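Long-range contacts in AlyGC (Glaciecola chathamensis, PDB 5GKD), which probably depolymerises alginate, the uronic-acid polysaccharide of brown seaweeds, by eliminative cleavage as a lyase of polysaccharide lyase family 6: residues 66-71 with 104-109; 92-97 with 127-132; 673-678 with 697-702; 692-697 with 721-726. All coordinates share one frame; numbering follows the deposited sequence.

Interaction 1 of 4, residues 66-71 with 104-109; sequences LRLAGE and SRVTQV. With PO4 (phosphate ion), chain I.
Ser104 opens the contact by resting against Leu68 and Glu71, where two walls of the beta-helix face each other across its interior. Its CB lies 4.0 Å from Leu68 CD2, while Ser104 OG comes within 3.9 Å of Glu71 CA. That approach is van der Waals contact; the hydroxyl has its hydrogen-bonding partners in Ser102 O and Leu73 N. Arg105 follows with its CB pointing away from 66-71 and its guanidinium in a salt bridge with Asp136. What it offers the leucine is backbone, Arg105 O standing 4.4 Å from Leu68 CD2. Val106 turns back toward the opposing strand. With its CG1 anti to the backbone N (chi1 174°), CG2 is the branch that meets the fork of Leu68. Val106 CG2 is 4.0 Å from Leu68 CD1 and nearly as close to CD2, the valine branch meeting the leucine fork at a slant.

On the other side of the strand that carries Leu68, Arg67 presents the edge of its guanidinium to a phosphate ion, probably from the crystallisation liquor. Arg67 NH1 donates to phosphate O3 at 2.8 Å, and Arg67 NH2 to phosphate O1 at 2.7 Å. NH1 also bonds to Arg95 O. With a leucine in place of Arg67, the phosphate would probably lose the two bonds given by this residue, leaving it to Arg95, and Arg95 O would lose this side-chain donor.

Strand 65-69 runs between strands 35-41 and 89-92 in one wall, and strand 105-112 between 73-81 and 134-141 in another; Val75, Phe93 and Phe135 close in around Leu68 and Val106.

Interaction 2 of 4, residues 92-97 with 127-132; sequences AFRRNK and MVYGRH. With PO4 (phosphate ion), chain G; PO4 (phosphate ion), chain I.
A parallel strand pairing that gives way to a side-chain stack joins Ala92 to Arg94 with Met127 to Tyr129, where strands 89-92 and 124-128 of adjacent coils end. Ala92 bridges Met127, and Phe93 N donates to Met127 O at 3.0 Å. Val128 CG1 sits over one face of the Phe93 ring, 4.3 Å from its centroid, in a CH-pi contact. With Arg94 CG between the backbone N and the carbonyl carbon (chi1 76°) and the chain extended beyond, the side chain lies over the Tyr129 ring, guanidinium and ring planes only 6° apart. Arg94 CD is 3.4 Å from the Tyr129 ring centroid, and Tyr129 OH lies 3.3 Å from Arg94 CZ, over the guanidinium face. The pair grips a phosphate ion, probably from the crystallisation liquor, Arg94 NH1 reaching O2 at 2.9 Å and Tyr129 OH reaching O1 at 2.8 Å. A lysine in place of Arg94 would probably lose the flat cover on the tyrosine and weaken the grip on the anion. Arg95 turns instead to another phosphate, which Arg67 also binds. Strand 150-152 flanks 124-128, Leu100 of strand 99-102 touches Arg94 and Tyr129, and Lys97 packs on Trp472 of the second subunit.

Interaction 3 of 4, residues 673-678 with 697-702; sequences NEFNNS and NVFEGT
Asn673 and Asn697 lie side by side and point the same way, their amide planes 8° apart and nearly coplanar, like groups on successive coils. Asn697 OD1 takes two donors from its neighbour. Asn673 ND2 reaches Asn697 OD1 at 2.8 Å, nearly in line with the side-chain carbonyl, while Asn673 N comes at 3.0 Å from a direction tilted out of the carbonyl plane. Each ND2 also bonds a backbone carbonyl of the preceding coil, Asn673 ND2 to Met640 O and Asn697 ND2 to Met670 O. The series runs on through Asn643, bonded to Asn673 OD1, and Asn723, bonded to Asn697 N.

Two residues further along, Phe675 and Phe699 repeat the pattern with rings. Both point the same way, with planes 29° apart, but the two rings are displaced so far that little of one lies over the other, their centroids 5.3 Å apart. The closest approach is Phe675 CD1 to Phe699 CE1, 3.5 Å. Between these pairs the backbones are tied by Phe675 N to Val698 O at 2.8 Å, an almost straight bond.

Thr702 closes the far end. With OG1 anti to its carbonyl carbon (chi1 -59°), the hydroxyl faces the strand of Phe675 and does two jobs. It donates to Phe675 O at 2.6 Å from above the carbonyl plane, and it accepts from Ser678 N at 3.0 Å. A water joins Ser678 O to Gly701 O at the same corner.

Such in-register stacks of asparagine and phenylalanine are a hallmark of right-handed parallel beta-helices such as those of pectate lyases, consistent with that fold here.

Interaction 4 of 4, residues 692-697 with 721-726; sequences TWVTGN and SGNTVL
Asn723 is the hub of this contact and meets Asn697 and Val694 through both ends of its amide. Its OD1 is gripped twice by Asn697. The backbone Asn697 N donates to Asn723 OD1 at 2.7 Å, in the carbonyl plane, and Asn697 ND2 adds a longer bond of 3.1 Å to that oxygen, tilted from the plane. The two side chains run alongside one another, their amide planes 37° apart. With Asn723 CG anti to the carbonyl carbon (chi1 -61°), the amide lies back against 692-697, and Asn723 ND2 donates to Val694 O at 2.9 Å. Val694 O has a second donor, Ser721 N at 3.2 Å, from the opposite face of the carbonyl plane.

Asn697 has the second largest share of the buried surface; its OD1 is bonded to Asn673 of the preceding coil, and Thr724 N donates to Asn697 O at 3.0 Å. The carbonyl of Ser721 receives a CA-H...O contact, Thr695 CA lying 3.2 Å from Ser721 O. Gly696 and Gly722, both with positive phi, form matching corners joined by a weak bond from Gly696 N to Gly722 O.

Strand 691-700 is flanked by 667-676 on one side and by 717-721 and 724-725 on the other, and because the chain ends at Leu726, just past 724-725, the contact lies at its last coil; Val694 also packs on Phe683 of strand 681-685.

The four contacts fall into two neighbouring pairs, the centres of interactions 1 and 2 lying about 60 Å from those of interactions 3 and 4, on opposite sides of the chain's centre. Interactions 1 and 2 touch: Leu68 N probably donates to Ala92 O, and Phe93 CZ packs on Val106 CG2, while a phosphate links Arg67 with Arg95. Both are buried, interaction 1 through aliphatic side chains across the helix interior and interaction 2 through pairing within one wall. Interactions 3 and 4 share Asn697 and strand 691-700. They are only partly buried, and hydrogen bonds of backbone and asparagine amides dominate them toward the C-terminal end.

Interaction 1 of 4, residues 66-71 with 104-109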
# COMPACT_ATOMS: atom_id res chain seq x y z
N LEU A 66 13.82 4.03 -25.76
CA LEU A 66 14.27 4.45 -27.08
C LEU A 66 13.61 5.76 -27.47
O LEU A 66 12.39 5.91 -27.34
CB LEU A 66 13.98 3.38 -28.13
CG LEU A 66 14.12 3.76 -29.62
CD1 LEU A 66 15.54 4.16 -29.95
CD2 LEU A 66 13.66 2.62 -30.51
N ARG A 67 14.41 6.72 -27.92
CA ARG A 67 13.91 7.98 -28.45
C ARG A 67 14.50 8.18 -29.83
O ARG A 67 15.70 7.98 -30.03
CB ARG A 67 14.26 9.15 -27.53
CG ARG A 67 13.44 9.18 -26.23
CD ARG A 67 13.87 10.30 -25.30
NE ARG A 67 15.23 10.11 -24.83
CZ ARG A 67 16.01 11.08 -24.35
NH1 ARG A 67 15.58 12.34 -24.30
NH2 ARG A 67 17.24 10.78 -23.93
N LEU A 68 13.65 8.53 -30.79
CA LEU A 68 14.07 8.93 -32.12
C LEU A 68 13.97 10.45 -32.25
O LEU A 68 13.00 11.04 -31.78
CB LEU A 68 13.21 8.28 -33.21
CG LEU A 68 13.37 6.80 -33.47
CD1 LEU A 68 12.62 5.99 -32.41
CD2 LEU A 68 12.89 6.41 -34.88
N ALA A 69 14.96 11.06 -32.89
CA ALA A 69 14.94 12.51 -33.07
C ALA A 69 15.64 12.87 -34.37
O ALA A 69 16.72 12.34 -34.65
CB ALA A 69 15.60 13.22 -31.88
N GLY A 70 15.04 13.75 -35.17
CA GLY A 70 15.60 14.05 -36.48
C GLY A 70 14.71 13.59 -37.62
O GLY A 70 13.50 13.74 -37.55
N GLU A 71 15.27 13.00 -38.66
CA GLU A 71 14.43 12.56 -39.77
C GLU A 71 15.13 11.47 -40.56
O GLU A 71 16.36 11.32 -40.50
CB GLU A 71 14.07 13.74 -40.69
CG GLU A 71 15.24 14.61 -41.08
CD GLU A 71 14.87 15.65 -42.12
OE1 GLU A 71 13.67 15.95 -42.28
OE2 GLU A 71 15.78 16.15 -42.83
N SER A 104 10.31 8.82 -40.20
CA SER A 104 11.11 7.81 -39.52
C SER A 104 10.26 6.57 -39.27
O SER A 104 9.03 6.62 -39.26
CB SER A 104 11.67 8.35 -38.21
OG SER A 104 12.56 9.41 -38.49
N ARG A 105 10.93 5.45 -39.07
CA ARG A 105 10.24 4.17 -39.07
C ARG A 105 10.76 3.29 -37.95
O ARG A 105 11.97 3.19 -37.75
CB ARG A 105 10.42 3.49 -40.42
CG ARG A 105 9.80 2.14 -40.54
CD ARG A 105 10.05 1.55 -41.91
NE ARG A 105 9.42 0.25 -42.08
CZ ARG A 105 9.66 -0.57 -43.09
NH1 ARG A 105 9.05 -1.74 -43.18
NH2 ARG A 105 10.51 -0.19 -44.04
N VAL A 106 9.85 2.68 -37.20
CA VAL A 106 10.19 1.63 -36.24
C VAL A 106 9.52 0.36 -36.73
O VAL A 106 8.29 0.32 -36.85
CB VAL A 106 9.73 1.98 -34.82
CG1 VAL A 106 9.96 0.80 -33.87
CG2 VAL A 106 10.42 3.23 -34.32
N THR A 107 10.31 -0.66 -37.03
CA THR A 107 9.79 -1.87 -37.63
C THR A 107 10.49 -3.08 -37.02
O THR A 107 11.67 -3.02 -36.69
CB THR A 107 9.97 -1.88 -39.17
OG1 THR A 107 9.42 -3.08 -39.73
CG2 THR A 107 11.46 -1.75 -39.56
N GLN A 108 9.73 -4.15 -36.81
CA GLN A 108 10.30 -5.40 -36.32
C GLN A 108 10.96 -5.21 -34.96
O GLN A 108 12.07 -5.67 -34.72
CB GLN A 108 11.28 -5.99 -37.34
CG GLN A 108 10.65 -6.35 -38.69
CD GLN A 108 11.51 -7.32 -39.49
OE1 GLN A 108 11.94 -8.33 -38.97
NE2 GLN A 108 11.75 -7.00 -40.75
N VAL A 109 10.27 -4.53 -34.06
CA VAL A 109 10.72 -4.56 -32.68
C VAL A 109 9.62 -5.11 -31.79
O VAL A 109 8.42 -4.91 -32.02
CB VAL A 109 11.27 -3.21 -32.15
CG1 VAL A 109 11.53 -2.22 -33.24
CG2 VAL A 109 10.45 -2.66 -31.00
P PO4 I . 18.31 14.26 -22.85
O1 PO4 I . 18.60 12.78 -22.68
O2 PO4 I . 19.59 14.98 -23.22
O3 PO4 I . 17.29 14.50 -23.93
O4 PO4 I . 17.78 14.78 -21.54

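Interaction 2 of 4, residues 92-97 with 127-132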
# COMPACT_ATOMS: atom_id res chain seq x y z
N ALA A 92 9.61 6.51 -28.13
CA ALA A 92 9.06 7.82 -28.44
C ALA A 92 9.69 8.38 -29.70
O ALA A 92 10.92 8.34 -29.86
CB ALA A 92 9.28 8.81 -27.30
N PHE A 93 8.85 8.92 -30.58
CA PHE A 93 9.31 9.56 -31.81
C PHE A 93 9.68 11.02 -31.57
O PHE A 93 9.27 11.92 -32.30
CB PHE A 93 8.24 9.43 -32.89
CG PHE A 93 8.15 8.07 -33.52
CD1 PHE A 93 7.50 7.03 -32.87
CD2 PHE A 93 8.68 7.84 -34.78
CE1 PHE A 93 7.41 5.79 -33.45
CE2 PHE A 93 8.58 6.59 -35.37
CZ PHE A 93 7.95 5.57 -34.69
N ARG A 94 10.43 11.26 -30.50
CA ARG A 94 10.96 12.57 -30.19
C ARG A 94 12.08 12.41 -29.17
O ARG A 94 12.15 11.41 -28.45
CB ARG A 94 9.88 13.51 -29.63
CG ARG A 94 9.55 13.21 -28.19
CD ARG A 94 8.45 14.07 -27.62
NE ARG A 94 8.23 13.70 -26.23
CZ ARG A 94 7.47 14.37 -25.37
NH1 ARG A 94 7.35 13.93 -24.14
NH2 ARG A 94 6.83 15.48 -25.74
N ARG A 95 12.96 13.41 -29.13
CA ARG A 95 13.83 13.59 -27.98
C ARG A 95 13.07 14.21 -26.82
O ARG A 95 13.14 13.71 -25.69
CB ARG A 95 15.02 14.48 -28.35
CG ARG A 95 15.92 14.79 -27.15
CD ARG A 95 17.15 15.57 -27.56
NE ARG A 95 18.07 15.70 -26.44
CZ ARG A 95 19.35 16.03 -26.55
NH1 ARG A 95 19.88 16.29 -27.74
NH2 ARG A 95 20.10 16.11 -25.46
N ASN A 96 12.36 15.30 -27.08
CA ASN A 96 11.56 16.04 -26.11
C ASN A 96 10.60 16.91 -26.91
O ASN A 96 10.57 16.84 -28.13
CB ASN A 96 12.44 16.87 -25.17
CG ASN A 96 13.39 17.77 -25.91
OD1 ASN A 96 12.99 18.55 -26.79
ND2 ASN A 96 14.66 17.67 -25.58
N LYS A 97 9.81 17.73 -26.21
CA LYS A 97 8.71 18.43 -26.87
C LYS A 97 9.17 19.36 -27.98
O LYS A 97 8.37 19.71 -28.86
CB LYS A 97 7.88 19.22 -25.86
CG LYS A 97 8.62 20.35 -25.18
CD LYS A 97 7.73 21.05 -24.15
CE LYS A 97 8.33 22.39 -23.70
NZ LYS A 97 7.33 23.25 -23.00
N MET A 127 4.85 6.17 -28.31
CA MET A 127 4.27 7.49 -28.50
C MET A 127 4.82 8.09 -29.78
O MET A 127 6.04 8.24 -29.92
CB MET A 127 4.58 8.43 -27.33
CG MET A 127 3.98 7.96 -26.03
SD MET A 127 2.19 8.08 -25.94
CE MET A 127 1.99 9.78 -25.66
N VAL A 128 3.92 8.46 -30.70
CA VAL A 128 4.31 9.00 -32.00
C VAL A 128 4.14 10.51 -31.98
O VAL A 128 3.08 11.02 -31.58
CB VAL A 128 3.50 8.37 -33.14
CG1 VAL A 128 4.19 8.61 -34.49
CG2 VAL A 128 3.34 6.89 -32.93
N TYR A 129 5.16 11.24 -32.42
CA TYR A 129 5.09 12.69 -32.62
C TYR A 129 5.52 13.00 -34.05
O TYR A 129 5.87 12.11 -34.82
CB TYR A 129 5.97 13.46 -31.63
CG TYR A 129 5.70 13.16 -30.16
CD1 TYR A 129 6.16 12.00 -29.56
CD2 TYR A 129 4.98 14.05 -29.39
CE1 TYR A 129 5.91 11.74 -28.23
CE2 TYR A 129 4.72 13.79 -28.07
CZ TYR A 129 5.18 12.65 -27.49
OH TYR A 129 4.92 12.41 -26.17
N GLY A 130 5.52 14.28 -34.41
CA GLY A 130 6.04 14.65 -35.71
C GLY A 130 5.09 14.26 -36.83
O GLY A 130 3.87 14.18 -36.65
N ARG A 131 5.66 14.01 -38.01
CA ARG A 131 4.88 13.75 -39.21
C ARG A 131 5.53 12.67 -40.06
O ARG A 131 6.76 12.53 -40.09
CB ARG A 131 4.71 15.03 -40.07
CG ARG A 131 3.83 16.09 -39.45
CD ARG A 131 3.59 17.28 -40.39
NE ARG A 131 2.72 18.27 -39.76
CZ ARG A 131 2.55 19.51 -40.19
NH1 ARG A 131 3.21 19.95 -41.26
NH2 ARG A 131 1.75 20.33 -39.54
N HIS A 132 4.69 11.94 -40.78
CA HIS A 132 5.14 10.95 -41.77
C HIS A 132 6.02 9.86 -41.17
O HIS A 132 6.94 9.37 -41.81
CB HIS A 132 5.85 11.64 -42.93
CG HIS A 132 4.99 12.63 -43.64
ND1 HIS A 132 3.93 12.25 -44.43
CD2 HIS A 132 5.01 13.99 -43.66
CE1 HIS A 132 3.34 13.33 -44.91
NE2 HIS A 132 3.97 14.40 -44.45
P PO4 G . 3.88 14.62 -23.22
O1 PO4 G . 3.71 14.54 -24.72
O2 PO4 G . 5.19 15.28 -22.83
O3 PO4 G . 3.81 13.22 -22.67
O4 PO4 G . 2.76 15.46 -22.62
P PO4 I . 18.31 14.26 -22.85
O1 PO4 I . 18.60 12.78 -22.68
O2 PO4 I . 19.59 14.98 -23.22
O3 PO4 I . 17.29 14.50 -23.93
O4 PO4 I . 17.78 14.78 -21.54

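Interaction 3 of 4, residues 673-678 with 697-702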
# COMPACT_ATOMS: atom_id res chain seq x y z
N ASN A 673 -30.63 -18.11 -2.27
CA ASN A 673 -29.84 -18.16 -1.05
C ASN A 673 -30.76 -18.13 0.17
O ASN A 673 -31.93 -17.77 0.08
CB ASN A 673 -28.87 -16.97 -0.96
CG ASN A 673 -27.98 -16.83 -2.19
OD1 ASN A 673 -27.02 -17.57 -2.36
ND2 ASN A 673 -28.29 -15.85 -3.03
N GLU A 674 -30.21 -18.50 1.32
CA GLU A 674 -30.82 -18.26 2.61
C GLU A 674 -29.94 -17.30 3.41
O GLU A 674 -28.75 -17.55 3.60
CB GLU A 674 -31.01 -19.56 3.40
CG GLU A 674 -31.77 -20.66 2.69
CD GLU A 674 -31.84 -21.94 3.52
OE1 GLU A 674 -31.60 -21.87 4.75
OE2 GLU A 674 -32.14 -23.01 2.94
N PHE A 675 -30.53 -16.20 3.87
CA PHE A 675 -29.88 -15.25 4.77
C PHE A 675 -30.60 -15.35 6.11
O PHE A 675 -31.63 -14.71 6.32
CB PHE A 675 -29.92 -13.83 4.22
CG PHE A 675 -29.02 -13.58 3.04
CD1 PHE A 675 -29.41 -13.97 1.76
CD2 PHE A 675 -27.81 -12.91 3.19
CE1 PHE A 675 -28.60 -13.72 0.66
CE2 PHE A 675 -26.99 -12.66 2.09
CZ PHE A 675 -27.39 -13.07 0.83
N ASN A 676 -30.04 -16.13 7.02
CA ASN A 676 -30.66 -16.43 8.30
C ASN A 676 -30.00 -15.62 9.41
O ASN A 676 -28.79 -15.75 9.63
CB ASN A 676 -30.59 -17.92 8.61
CG ASN A 676 -31.20 -18.77 7.50
OD1 ASN A 676 -32.15 -18.34 6.84
ND2 ASN A 676 -30.66 -19.95 7.27
N ASN A 677 -30.79 -14.80 10.09
CA ASN A 677 -30.35 -14.05 11.26
C ASN A 677 -29.07 -13.28 10.98
O ASN A 677 -28.04 -13.46 11.64
CB ASN A 677 -30.18 -14.99 12.45
CG ASN A 677 -31.42 -15.83 12.71
OD1 ASN A 677 -32.53 -15.30 12.83
ND2 ASN A 677 -31.25 -17.15 12.76
N SER A 678 -29.14 -12.42 9.96
CA SER A 678 -27.93 -11.79 9.43
C SER A 678 -28.19 -10.32 9.12
O SER A 678 -29.33 -9.84 9.15
CB SER A 678 -27.43 -12.51 8.18
OG SER A 678 -27.10 -13.87 8.46
N ASN A 697 -34.70 -15.73 -2.91
CA ASN A 697 -33.97 -15.86 -1.66
C ASN A 697 -34.92 -15.93 -0.47
O ASN A 697 -36.07 -15.50 -0.53
CB ASN A 697 -32.98 -14.70 -1.47
CG ASN A 697 -32.03 -14.54 -2.66
OD1 ASN A 697 -30.99 -15.20 -2.73
ND2 ASN A 697 -32.40 -13.68 -3.63
N VAL A 698 -34.42 -16.47 0.64
CA VAL A 698 -35.11 -16.43 1.92
C VAL A 698 -34.36 -15.49 2.84
O VAL A 698 -33.16 -15.69 3.11
CB VAL A 698 -35.24 -17.82 2.55
CG1 VAL A 698 -35.83 -17.71 3.93
CG2 VAL A 698 -36.07 -18.74 1.67
N PHE A 699 -35.04 -14.48 3.36
CA PHE A 699 -34.48 -13.57 4.35
C PHE A 699 -35.22 -13.78 5.67
O PHE A 699 -36.17 -13.07 5.99
CB PHE A 699 -34.57 -12.10 3.88
CG PHE A 699 -33.84 -11.82 2.60
CD1 PHE A 699 -32.46 -11.72 2.58
CD2 PHE A 699 -34.54 -11.68 1.41
CE1 PHE A 699 -31.79 -11.48 1.39
CE2 PHE A 699 -33.86 -11.42 0.22
CZ PHE A 699 -32.49 -11.34 0.22
N GLU A 700 -34.76 -14.76 6.45
CA GLU A 700 -35.39 -15.09 7.72
C GLU A 700 -34.59 -14.49 8.87
O GLU A 700 -33.43 -14.85 9.08
CB GLU A 700 -35.52 -16.60 7.92
CG GLU A 700 -36.08 -16.94 9.29
CD GLU A 700 -36.64 -18.34 9.38
OE1 GLU A 700 -36.78 -19.00 8.33
OE2 GLU A 700 -36.95 -18.79 10.51
N GLY A 701 -35.22 -13.59 9.62
CA GLY A 701 -34.49 -12.83 10.60
C GLY A 701 -33.44 -11.91 10.02
O GLY A 701 -32.49 -11.55 10.71
N THR A 702 -33.59 -11.54 8.75
CA THR A 702 -32.66 -10.67 8.04
C THR A 702 -33.47 -9.58 7.34
O THR A 702 -34.41 -9.89 6.59
CB THR A 702 -31.85 -11.46 7.00
OG1 THR A 702 -31.12 -12.51 7.65
CG2 THR A 702 -30.88 -10.52 6.25
O HOH W 1 -30.84 -9.16 11.75

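Interaction 4 of 4, residues 692-697 with 721-726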
# COMPACT_ATOMS: atom_id res chain seq x y z
N THR A 692 -29.07 -5.53 -11.66
CA THR A 692 -29.17 -6.24 -10.39
C THR A 692 -30.41 -7.14 -10.39
O THR A 692 -31.50 -6.68 -10.74
CB THR A 692 -29.26 -5.25 -9.23
OG1 THR A 692 -28.09 -4.43 -9.21
CG2 THR A 692 -29.39 -5.97 -7.90
N TRP A 693 -30.23 -8.40 -9.99
CA TRP A 693 -31.31 -9.38 -9.86
C TRP A 693 -31.17 -10.11 -8.54
O TRP A 693 -30.21 -10.85 -8.34
CB TRP A 693 -31.31 -10.39 -11.01
CG TRP A 693 -31.83 -9.84 -12.25
CD1 TRP A 693 -33.14 -9.62 -12.57
CD2 TRP A 693 -31.05 -9.42 -13.37
NE1 TRP A 693 -33.22 -9.08 -13.83
CE2 TRP A 693 -31.96 -8.95 -14.35
CE3 TRP A 693 -29.68 -9.41 -13.65
CZ2 TRP A 693 -31.53 -8.47 -15.58
CZ3 TRP A 693 -29.26 -8.93 -14.88
CH2 TRP A 693 -30.18 -8.46 -15.82
N VAL A 694 -32.14 -9.93 -7.64
CA VAL A 694 -32.14 -10.58 -6.34
C VAL A 694 -33.48 -11.29 -6.22
O VAL A 694 -34.49 -10.67 -5.84
CB VAL A 694 -31.95 -9.58 -5.19
CG1 VAL A 694 -31.99 -10.31 -3.86
CG2 VAL A 694 -30.63 -8.84 -5.36
N THR A 695 -33.51 -12.58 -6.56
CA THR A 695 -34.75 -13.33 -6.64
C THR A 695 -34.58 -14.70 -6.01
O THR A 695 -33.48 -15.27 -6.00
CB THR A 695 -35.22 -13.50 -8.09
OG1 THR A 695 -34.26 -14.28 -8.82
CG2 THR A 695 -35.40 -12.14 -8.77
N GLY A 696 -35.68 -15.23 -5.48
CA GLY A 696 -35.68 -16.59 -4.97
C GLY A 696 -34.99 -16.79 -3.65
O GLY A 696 -34.73 -17.94 -3.28
N ASN A 697 -34.70 -15.73 -2.91
CA ASN A 697 -33.97 -15.86 -1.66
C ASN A 697 -34.92 -15.93 -0.47
O ASN A 697 -36.07 -15.50 -0.53
CB ASN A 697 -32.98 -14.70 -1.47
CG ASN A 697 -32.03 -14.54 -2.66
OD1 ASN A 697 -30.99 -15.20 -2.73
ND2 ASN A 697 -32.40 -13.68 -3.63
N SER A 721 -37.28 -9.21 -6.23
CA SER A 721 -38.62 -9.73 -6.03
C SER A 721 -38.56 -11.25 -5.93
O SER A 721 -37.55 -11.88 -6.23
CB SER A 721 -39.54 -9.32 -7.17
OG SER A 721 -39.08 -9.91 -8.37
N GLY A 722 -39.69 -11.83 -5.54
CA GLY A 722 -39.77 -13.27 -5.43
C GLY A 722 -39.01 -13.81 -4.24
O GLY A 722 -38.58 -14.96 -4.26
N ASN A 723 -38.84 -12.99 -3.21
CA ASN A 723 -38.12 -13.37 -2.01
C ASN A 723 -39.08 -13.51 -0.84
O ASN A 723 -40.03 -12.74 -0.71
CB ASN A 723 -37.04 -12.34 -1.67
CG ASN A 723 -36.01 -12.20 -2.76
OD1 ASN A 723 -35.38 -13.18 -3.17
ND2 ASN A 723 -35.84 -10.99 -3.26
N THR A 724 -38.81 -14.49 0.01
CA THR A 724 -39.55 -14.69 1.25
C THR A 724 -38.86 -13.93 2.38
O THR A 724 -37.70 -14.19 2.69
CB THR A 724 -39.62 -16.18 1.59
OG1 THR A 724 -39.86 -16.94 0.40
CG2 THR A 724 -40.71 -16.45 2.63
N VAL A 725 -39.58 -12.99 2.97
CA VAL A 725 -39.08 -12.21 4.09
C VAL A 725 -39.71 -12.74 5.37
O VAL A 725 -40.92 -12.62 5.58
CB VAL A 725 -39.35 -10.71 3.90
CG1 VAL A 725 -38.97 -9.94 5.14
CG2 VAL A 725 -38.59 -10.22 2.70
N LEU A 726 -38.87 -13.34 6.23
CA LEU A 726 -39.27 -14.05 7.45
C LEU A 726 -40.18 -15.23 7.14
O LEU A 726 -39.70 -16.34 6.90
CB LEU A 726 -39.95 -13.11 8.44
CG LEU A 726 -39.07 -12.54 9.55
CD1 LEU A 726 -38.72 -13.61 10.56
CD2 LEU A 726 -37.81 -11.89 8.99